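Local structure of serine protease pet (Escherichia coli, 4OM9) at residues I502-M516 with K580-S594. The protein is a secreted autotransporter enterotoxin of enteroaggregative strains that acts as a serine protease, with alpha-fodrin a probable target. Numbering follows the deposited sequence.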
ATOM      1  N   ILE A 502       0.606   3.514   6.775  1.00 32.36           N
ATOM      2  CA  ILE A 502       1.116   4.220   7.931  1.00 30.03           C
ATOM      3  C   ILE A 502       0.769   5.698   7.874  1.00 34.91           C
ATOM      4  O   ILE A 502       1.263   6.430   7.004  1.00 34.68           O
ATOM      5  CB  ILE A 502       2.637   4.097   8.048  1.00 27.95           C
ATOM      6  CG1 ILE A 502       3.045   2.629   8.140  1.00 29.70           C
ATOM      7  CG2 ILE A 502       3.112   4.831   9.297  1.00 27.93           C
ATOM      8  CD1 ILE A 502       2.705   2.001   9.525  1.00 30.20           C
ATOM      9  N   GLN A 503      -0.079   6.122   8.803  1.00 32.37           N
ATOM     10  CA  GLN A 503      -0.432   7.520   8.986  1.00 34.79           C
ATOM     11  C   GLN A 503      -0.010   7.904  10.392  1.00 33.87           C
ATOM     12  O   GLN A 503      -0.596   7.429  11.365  1.00 32.42           O
ATOM     13  CB  GLN A 503      -1.937   7.738   8.782  1.00 36.59           C
ATOM     14  CG  GLN A 503      -2.445   9.111   9.183  1.00 36.80           C
ATOM     15  CD  GLN A 503      -1.872  10.209   8.315  1.00 42.00           C
ATOM     16  OE1 GLN A 503      -2.102  10.238   7.101  1.00 45.05           O
ATOM     17  NE2 GLN A 503      -1.092  11.114   8.926  1.00 37.84           N
ATOM     18  N   ALA A 504       1.008   8.743  10.508  1.00 33.99           N
ATOM     19  CA  ALA A 504       1.582   9.058  11.806  1.00 32.71           C
ATOM     20  C   ALA A 504       1.975  10.528  11.914  1.00 33.79           C
ATOM     21  O   ALA A 504       2.363  11.144  10.921  1.00 32.04           O
ATOM     22  CB  ALA A 504       2.792   8.168  12.069  1.00 28.87           C
ATOM     23  N   ASN A 505       1.873  11.091  13.116  1.00 39.96           N
ATOM     24  CA  ASN A 505       2.339  12.451  13.339  1.00 41.28           C
ATOM     25  C   ASN A 505       3.787  12.548  12.903  1.00 43.31           C
ATOM     26  O   ASN A 505       4.153  13.423  12.134  1.00 44.90           O
ATOM     27  CB  ASN A 505       2.201  12.853  14.807  1.00 45.95           C
ATOM     28  CG  ASN A 505       0.794  12.638  15.345  1.00 43.71           C
ATOM     29  OD1 ASN A 505      -0.189  12.818  14.632  1.00 42.57           O
ATOM     30  ND2 ASN A 505       0.699  12.243  16.609  1.00 42.56           N
ATOM     31  N   SER A 506       4.604  11.618  13.377  1.00 32.34           N
ATOM     32  CA  SER A 506       6.016  11.625  13.045  1.00 32.71           C
ATOM     33  C   SER A 506       6.587  10.243  13.229  1.00 31.43           C
ATOM     34  O   SER A 506       5.946   9.368  13.803  1.00 29.62           O
ATOM     35  CB  SER A 506       6.794  12.634  13.902  1.00 31.54           C
ATOM     36  OG  SER A 506       6.819  12.243  15.268  1.00 31.31           O
ATOM     37  N   ILE A 507       7.797  10.050  12.721  1.00 30.32           N
ATOM     38  CA  ILE A 507       8.459   8.761  12.791  1.00 29.84           C
ATOM     39  C   ILE A 507       9.916   9.008  13.116  1.00 30.27           C
ATOM     40  O   ILE A 507      10.560   9.863  12.501  1.00 31.13           O
ATOM     41  CB  ILE A 507       8.349   7.966  11.471  1.00 29.64           C
ATOM     42  CG1 ILE A 507       6.901   7.561  11.177  1.00 29.25           C
ATOM     43  CG2 ILE A 507       9.224   6.732  11.523  1.00 29.38           C
ATOM     44  CD1 ILE A 507       6.706   6.953   9.774  1.00 29.20           C
ATOM     45  N   SER A 508      10.442   8.268  14.081  1.00 31.10           N
ATOM     46  CA  SER A 508      11.824   8.464  14.474  1.00 33.72           C
ATOM     47  C   SER A 508      12.573   7.142  14.502  1.00 33.73           C
ATOM     48  O   SER A 508      12.105   6.159  15.069  1.00 31.57           O
ATOM     49  CB  SER A 508      11.900   9.161  15.827  1.00 35.80           C
ATOM     50  OG  SER A 508      13.022   8.700  16.537  1.00 39.52           O
ATOM     51  N   ILE A 509      13.743   7.154  13.875  1.00 35.09           N
ATOM     52  CA  ILE A 509      14.557   5.979  13.633  1.00 33.78           C
ATOM     53  C   ILE A 509      15.974   6.209  14.108  1.00 33.01           C
ATOM     54  O   ILE A 509      16.638   7.116  13.629  1.00 37.54           O
ATOM     55  CB  ILE A 509      14.634   5.657  12.155  1.00 36.43           C
ATOM     56  CG1 ILE A 509      13.276   5.842  11.490  1.00 35.71           C
ATOM     57  CG2 ILE A 509      15.180   4.270  11.958  1.00 34.64           C
ATOM     58  CD1 ILE A 509      12.302   4.768  11.846  1.00 38.39           C
ATOM     59  N   LYS A 510      16.449   5.379  15.026  1.00 31.48           N
ATOM     60  CA  LYS A 510      17.806   5.511  15.527  1.00 33.70           C
ATOM     61  C   LYS A 510      18.456   4.147  15.574  1.00 32.34           C
ATOM     62  O   LYS A 510      17.896   3.210  16.161  1.00 34.74           O
ATOM     63  CB  LYS A 510      17.817   6.163  16.910  1.00 32.35           C
ATOM     64  CG  LYS A 510      17.291   7.580  16.914  1.00 33.81           C
ATOM     65  CD  LYS A 510      17.097   8.120  18.330  1.00 32.61           C
ATOM     66  CE  LYS A 510      16.026   9.200  18.333  1.00 36.24           C
ATOM     67  NZ  LYS A 510      16.386  10.376  19.159  1.00 40.66           N
ATOM     68  N   ASN A 511      19.604   4.043  14.905  1.00 33.10           N
ATOM     69  CA  ASN A 511      20.509   2.906  15.014  1.00 34.83           C
ATOM     70  C   ASN A 511      20.037   1.611  14.348  1.00 35.60           C
ATOM     71  O   ASN A 511      20.769   0.623  14.366  1.00 36.63           O
ATOM     72  CB  ASN A 511      20.830   2.634  16.504  1.00 35.09           C
ATOM     73  CG  ASN A 511      21.903   3.591  17.063  1.00 37.04           C
ATOM     74  OD1 ASN A 511      22.767   4.056  16.329  1.00 37.15           O
ATOM     75  ND2 ASN A 511      21.839   3.879  18.366  1.00 36.22           N
ATOM     76  N   ALA A 512      18.847   1.613  13.746  1.00 33.34           N
ATOM     77  CA  ALA A 512      18.269   0.391  13.157  1.00 35.90           C
ATOM     78  C   ALA A 512      17.439   0.709  11.913  1.00 34.10           C
ATOM     79  O   ALA A 512      16.714   1.689  11.898  1.00 32.79           O
ATOM     80  CB  ALA A 512      17.403  -0.349  14.197  1.00 32.67           C
ATOM     81  N   PRO A 513      17.532  -0.119  10.863  1.00 37.06           N
ATOM     82  CA  PRO A 513      16.933   0.285   9.579  1.00 34.40           C
ATOM     83  C   PRO A 513      15.395   0.244   9.521  1.00 32.38           C
ATOM     84  O   PRO A 513      14.739  -0.570  10.167  1.00 30.67           O
ATOM     85  CB  PRO A 513      17.519  -0.729   8.578  1.00 36.80           C
ATOM     86  CG  PRO A 513      18.630  -1.434   9.319  1.00 39.98           C
ATOM     87  CD  PRO A 513      18.231  -1.408  10.759  1.00 38.71           C
ATOM     88  N   LEU A 514      14.847   1.155   8.728  1.00 32.02           N
ATOM     89  CA  LEU A 514      13.443   1.175   8.395  1.00 31.92           C
ATOM     90  C   LEU A 514      13.273   0.941   6.891  1.00 35.01           C
ATOM     91  O   LEU A 514      14.046   1.453   6.067  1.00 31.86           O
ATOM     92  CB  LEU A 514      12.793   2.496   8.791  1.00 33.94           C
ATOM     93  CG  LEU A 514      11.264   2.456   8.667  1.00 36.07           C
ATOM     94  CD1 LEU A 514      10.670   1.771   9.892  1.00 31.76           C
ATOM     95  CD2 LEU A 514      10.684   3.838   8.498  1.00 34.68           C
ATOM     96  N   VAL A 515      12.252   0.160   6.563  1.00 36.30           N
ATOM     97  CA  VAL A 515      11.876  -0.141   5.190  1.00 36.30           C
ATOM     98  C   VAL A 515      10.388   0.073   5.018  1.00 33.78           C
ATOM     99  O   VAL A 515       9.578  -0.467   5.782  1.00 32.92           O
ATOM    100  CB  VAL A 515      12.210  -1.578   4.808  1.00 34.99           C
ATOM    101  CG1 VAL A 515      11.615  -1.907   3.455  1.00 33.01           C
ATOM    102  CG2 VAL A 515      13.720  -1.767   4.799  1.00 36.09           C
ATOM    103  N   MET A 516      10.040   0.910   4.053  1.00 33.52           N
ATOM    104  CA  MET A 516       8.664   1.088   3.642  1.00 37.03           C
ATOM    105  C   MET A 516       8.505   0.494   2.242  1.00 36.33           C
ATOM    106  O   MET A 516       9.298   0.791   1.323  1.00 38.13           O
ATOM    107  CB  MET A 516       8.264   2.567   3.646  1.00 35.65           C
ATOM    108  CG  MET A 516       8.405   3.286   4.973  1.00 38.18           C
ATOM    109  SD  MET A 516       8.195   5.059   4.706  1.00 39.86           S
ATOM    110  CE  MET A 516       8.435   5.699   6.357  1.00 43.80           C
ATOM    111  N   LYS A 580       0.224   3.536   1.642  1.00 33.81           N
ATOM    112  CA  LYS A 580       0.441   4.952   1.881  1.00 37.57           C
ATOM    113  C   LYS A 580       1.238   5.178   3.171  1.00 33.51           C
ATOM    114  O   LYS A 580       0.941   4.618   4.218  1.00 33.15           O
ATOM    115  CB  LYS A 580      -0.883   5.709   1.947  1.00 39.11           C
ATOM    116  CG  LYS A 580      -1.734   5.619   0.697  1.00 47.86           C
ATOM    117  CD  LYS A 580      -1.297   6.604  -0.371  1.00 51.28           C
ATOM    118  CE  LYS A 580      -2.296   6.651  -1.530  1.00 54.52           C
ATOM    119  NZ  LYS A 580      -3.669   7.022  -1.063  1.00 54.78           N
ATOM    120  N   PHE A 581       2.272   5.981   3.069  1.00 33.45           N
ATOM    121  CA  PHE A 581       3.046   6.377   4.222  1.00 33.73           C
ATOM    122  C   PHE A 581       3.020   7.903   4.234  1.00 34.65           C
ATOM    123  O   PHE A 581       3.551   8.580   3.307  1.00 34.07           O
ATOM    124  CB  PHE A 581       4.467   5.815   4.158  1.00 32.40           C
ATOM    125  CG  PHE A 581       4.530   4.330   3.886  1.00 31.88           C
ATOM    126  CD1 PHE A 581       4.408   3.838   2.588  1.00 32.05           C
ATOM    127  CD2 PHE A 581       4.722   3.421   4.923  1.00 31.37           C
ATOM    128  CE1 PHE A 581       4.458   2.469   2.333  1.00 31.73           C
ATOM    129  CE2 PHE A 581       4.784   2.045   4.674  1.00 30.99           C
ATOM    130  CZ  PHE A 581       4.651   1.577   3.372  1.00 31.17           C
ATOM    131  N   ARG A 582       2.333   8.421   5.250  1.00 36.72           N
ATOM    132  CA  ARG A 582       2.152   9.841   5.474  1.00 36.53           C
ATOM    133  C   ARG A 582       2.652  10.185   6.864  1.00 40.50           C
ATOM    134  O   ARG A 582       2.352   9.470   7.841  1.00 36.74           O
ATOM    135  CB  ARG A 582       0.683  10.238   5.333  1.00 40.76           C
ATOM    136  CG  ARG A 582       0.062  10.007   3.940  1.00 46.34           C
ATOM    137  CD  ARG A 582       0.747  10.889   2.896  1.00 52.46           C
ATOM    138  NE  ARG A 582       0.216  10.747   1.534  1.00 53.45           N
ATOM    139  CZ  ARG A 582       0.637   9.843   0.647  1.00 53.30           C
ATOM    140  NH1 ARG A 582       1.587   8.969   0.973  1.00 46.99           N
ATOM    141  NH2 ARG A 582       0.103   9.811  -0.571  1.00 53.49           N
ATOM    142  N   PHE A 583       3.402  11.281   6.959  1.00 35.54           N
ATOM    143  CA  PHE A 583       3.916  11.745   8.239  1.00 35.82           C
ATOM    144  C   PHE A 583       4.402  13.180   8.147  1.00 37.78           C
ATOM    145  O   PHE A 583       4.882  13.600   7.105  1.00 36.49           O
ATOM    146  CB  PHE A 583       5.055  10.842   8.707  1.00 35.91           C
ATOM    147  CG  PHE A 583       6.130  10.659   7.681  1.00 35.57           C
ATOM    148  CD1 PHE A 583       7.138  11.601   7.531  1.00 34.56           C
ATOM    149  CD2 PHE A 583       6.124   9.542   6.849  1.00 33.59           C
ATOM    150  CE1 PHE A 583       8.114  11.441   6.557  1.00 34.08           C
ATOM    151  CE2 PHE A 583       7.094   9.371   5.899  1.00 33.19           C
ATOM    152  CZ  PHE A 583       8.097  10.330   5.749  1.00 33.42           C
ATOM    153  N   ASP A 584       4.286  13.937   9.230  1.00 41.94           N
ATOM    154  CA  ASP A 584       4.801  15.293   9.215  1.00 46.18           C
ATOM    155  C   ASP A 584       6.308  15.247   9.078  1.00 43.96           C
ATOM    156  O   ASP A 584       6.885  15.939   8.238  1.00 41.85           O
ATOM    157  CB  ASP A 584       4.392  16.058  10.469  1.00 45.98           C
ATOM    158  CG  ASP A 584       2.912  16.303  10.514  1.00 51.87           C
ATOM    159  OD1 ASP A 584       2.338  16.490   9.419  1.00 54.26           O
ATOM    160  OD2 ASP A 584       2.321  16.285  11.622  1.00 58.00           O
ATOM    161  N   ASN A 585       6.932  14.390   9.875  1.00 39.05           N
ATOM    162  CA  ASN A 585       8.376  14.280   9.868  1.00 41.61           C
ATOM    163  C   ASN A 585       8.891  12.874  10.141  1.00 38.15           C
ATOM    164  O   ASN A 585       8.413  12.180  11.028  1.00 37.81           O
ATOM    165  CB  ASN A 585       8.978  15.245  10.897  1.00 41.72           C
ATOM    166  CG  ASN A 585       8.688  16.696  10.571  1.00 55.36           C
ATOM    167  OD1 ASN A 585       9.353  17.297   9.726  1.00 57.28           O
ATOM    168  ND2 ASN A 585       7.686  17.267  11.231  1.00 53.56           N
ATOM    169  N   LEU A 586       9.864  12.460   9.351  1.00 38.59           N
ATOM    170  CA  LEU A 586      10.685  11.313   9.683  1.00 34.88           C
ATOM    171  C   LEU A 586      12.083  11.793  10.087  1.00 36.81           C
ATOM    172  O   LEU A 586      12.749  12.507   9.319  1.00 37.57           O
ATOM    173  CB  LEU A 586      10.791  10.350   8.496  1.00 33.57           C
ATOM    174  CG  LEU A 586      11.308   8.959   8.855  1.00 33.30           C
ATOM    175  CD1 LEU A 586      10.730   7.921   7.911  1.00 33.15           C
ATOM    176  CD2 LEU A 586      12.798   8.898   8.833  1.00 33.06           C
ATOM    177  N   ASN A 587      12.531  11.381  11.269  1.00 35.15           N
ATOM    178  CA  ASN A 587      13.923  11.567  11.652  1.00 36.53           C
ATOM    179  C   ASN A 587      14.698  10.241  11.652  1.00 37.47           C
ATOM    180  O   ASN A 587      14.246   9.253  12.243  1.00 39.85           O
ATOM    181  CB  ASN A 587      14.009  12.230  13.026  1.00 40.48           C
ATOM    182  CG  ASN A 587      15.451  12.444  13.487  1.00 52.22           C
ATOM    183  OD1 ASN A 587      16.188  13.271  12.931  1.00 49.15           O
ATOM    184  ND2 ASN A 587      15.859  11.692  14.509  1.00 46.52           N
ATOM    185  N   ILE A 588      15.857  10.217  10.990  1.00 34.88           N
ATOM    186  CA  ILE A 588      16.754   9.052  11.012  1.00 34.66           C
ATOM    187  C   ILE A 588      18.114   9.428  11.553  1.00 35.48           C
ATOM    188  O   ILE A 588      18.692  10.417  11.122  1.00 35.76           O
ATOM    189  CB  ILE A 588      17.043   8.449   9.618  1.00 33.90           C
ATOM    190  CG1 ILE A 588      16.435   9.289   8.499  1.00 33.59           C
ATOM    191  CG2 ILE A 588      16.749   6.947   9.545  1.00 33.39           C
ATOM    192  CD1 ILE A 588      16.610   8.630   7.143  1.00 36.92           C
ATOM    193  N   GLU A 589      18.649   8.605  12.441  1.00 35.93           N
ATOM    194  CA  GLU A 589      20.011   8.788  12.900  1.00 39.57           C
ATOM    195  C   GLU A 589      20.797   7.490  12.730  1.00 39.65           C
ATOM    196  O   GLU A 589      20.334   6.424  13.114  1.00 39.19           O
ATOM    197  CB  GLU A 589      20.023   9.276  14.352  1.00 41.87           C
ATOM    198  CG  GLU A 589      19.201  10.542  14.516  1.00 40.20           C
ATOM    199  CD  GLU A 589      19.384  11.250  15.840  1.00 43.59           C
ATOM    200  OE1 GLU A 589      19.882  10.644  16.821  1.00 41.30           O
ATOM    201  OE2 GLU A 589      19.012  12.438  15.884  1.00 48.45           O
ATOM    202  N   ASP A 590      21.956   7.594  12.086  1.00 39.60           N
ATOM    203  CA  ASP A 590      22.893   6.481  11.955  1.00 42.26           C
ATOM    204  C   ASP A 590      22.306   5.146  11.456  1.00 38.12           C
ATOM    205  O   ASP A 590      22.693   4.074  11.928  1.00 42.76           O
ATOM    206  CB  ASP A 590      23.578   6.272  13.299  1.00 42.51           C
ATOM    207  CG  ASP A 590      24.146   7.577  13.857  1.00 50.82           C
ATOM    208  OD1 ASP A 590      25.246   7.999  13.412  1.00 49.30           O
ATOM    209  OD2 ASP A 590      23.474   8.196  14.714  1.00 53.02           O
ATOM    210  N   SER A 591      21.403   5.206  10.486  1.00 35.42           N
ATOM    211  CA  SER A 591      20.859   3.970   9.940  1.00 37.40           C
ATOM    212  C   SER A 591      20.415   4.176   8.501  1.00 34.01           C
ATOM    213  O   SER A 591      20.929   5.051   7.807  1.00 34.10           O
ATOM    214  CB  SER A 591      19.696   3.459  10.807  1.00 34.50           C
ATOM    215  OG  SER A 591      19.425   2.087  10.546  1.00 34.15           O
ATOM    216  N   SER A 592      19.468   3.383   8.022  1.00 33.96           N
ATOM    217  CA  SER A 592      19.051   3.630   6.662  1.00 33.78           C
ATOM    218  C   SER A 592      17.547   3.547   6.477  1.00 32.27           C
ATOM    219  O   SER A 592      16.837   2.783   7.138  1.00 32.07           O
ATOM    220  CB  SER A 592      19.776   2.686   5.692  1.00 35.27           C
ATOM    221  OG  SER A 592      19.418   1.336   5.891  1.00 36.47           O
ATOM    222  N   LEU A 593      17.071   4.391   5.583  1.00 33.10           N
ATOM    223  CA  LEU A 593      15.685   4.405   5.196  1.00 32.60           C
ATOM    224  C   LEU A 593      15.593   3.954   3.743  1.00 32.27           C
ATOM    225  O   LEU A 593      16.249   4.521   2.878  1.00 33.86           O
ATOM    226  CB  LEU A 593      15.098   5.796   5.382  1.00 31.77           C
ATOM    227  CG  LEU A 593      13.681   6.012   4.875  1.00 32.35           C
ATOM    228  CD1 LEU A 593      12.714   5.089   5.582  1.00 35.46           C
ATOM    229  CD2 LEU A 593      13.296   7.448   5.080  1.00 35.66           C
ATOM    230  N   SER A 594      14.797   2.918   3.498  1.00 32.18           N
ATOM    231  CA  SER A 594      14.560   2.408   2.158  1.00 33.80           C
ATOM    232  C   SER A 594      13.080   2.512   1.813  1.00 35.15           C
ATOM    233  O   SER A 594      12.205   2.075   2.579  1.00 33.05           O
ATOM    234  CB  SER A 594      15.002   0.943   2.025  1.00 32.00           C
ATOM    235  OG  SER A 594      16.339   0.767   2.438  1.00 34.74           O
TER
HETATM  236  O   HOH W   1       0.088  15.853  12.971  1.00 39.16           O
HETATM  237  O   HOH W   2      21.615   0.627  11.387  1.00 41.77           O
HETATM  238  O   HOH W   3      16.456   0.293   5.312  1.00 30.72           O
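Ile502 lays its CG1 3.7 Å from CD2 of the Phe581 ring, while its backbone N and O hydrogen-bond to Lys580 O and Arg582 N, starting a parallel ladder between successive coils of the right-handed beta-helix typical of autotransporter passenger domains. On the outer surface Gln503 bends at chi2 so that its OE1 comes within 3.3 Å of Arg582 CB; the guanidinium itself turns to Asp600 and Glu602. At the corner Asp584 N reaches Asn505 O by a bent bond (N-H...O 140°), the donor above the carbonyl plane. Ile507 then meets Leu586 through CG2 and the Phe583 ring through CD1. Ile509 CB lies 3.6 Å from Ile588 CG2, the two side chains running alongside. Lys510 and Glu589 extend side by side outside, Lys510 NZ and Glu589 OE1 4.2 Å apart, too far for a salt bridge; Glu589 OE2 pairs with Lys608. Beyond the turn at 511-513, Leu514 CD2 packs on Leu593 CD1 at 3.8 Å. Met516 CB makes a CH-pi contact over the Phe581 face, SD adds an oblique Met-aromatic contact, and the straight side chain (chi2 169°) carries CE to Leu586 CD1 (3.6 Å). Main-chain bonds thus fix the coil spacing, while apolar side chains fill the interior and charged ones stay outside.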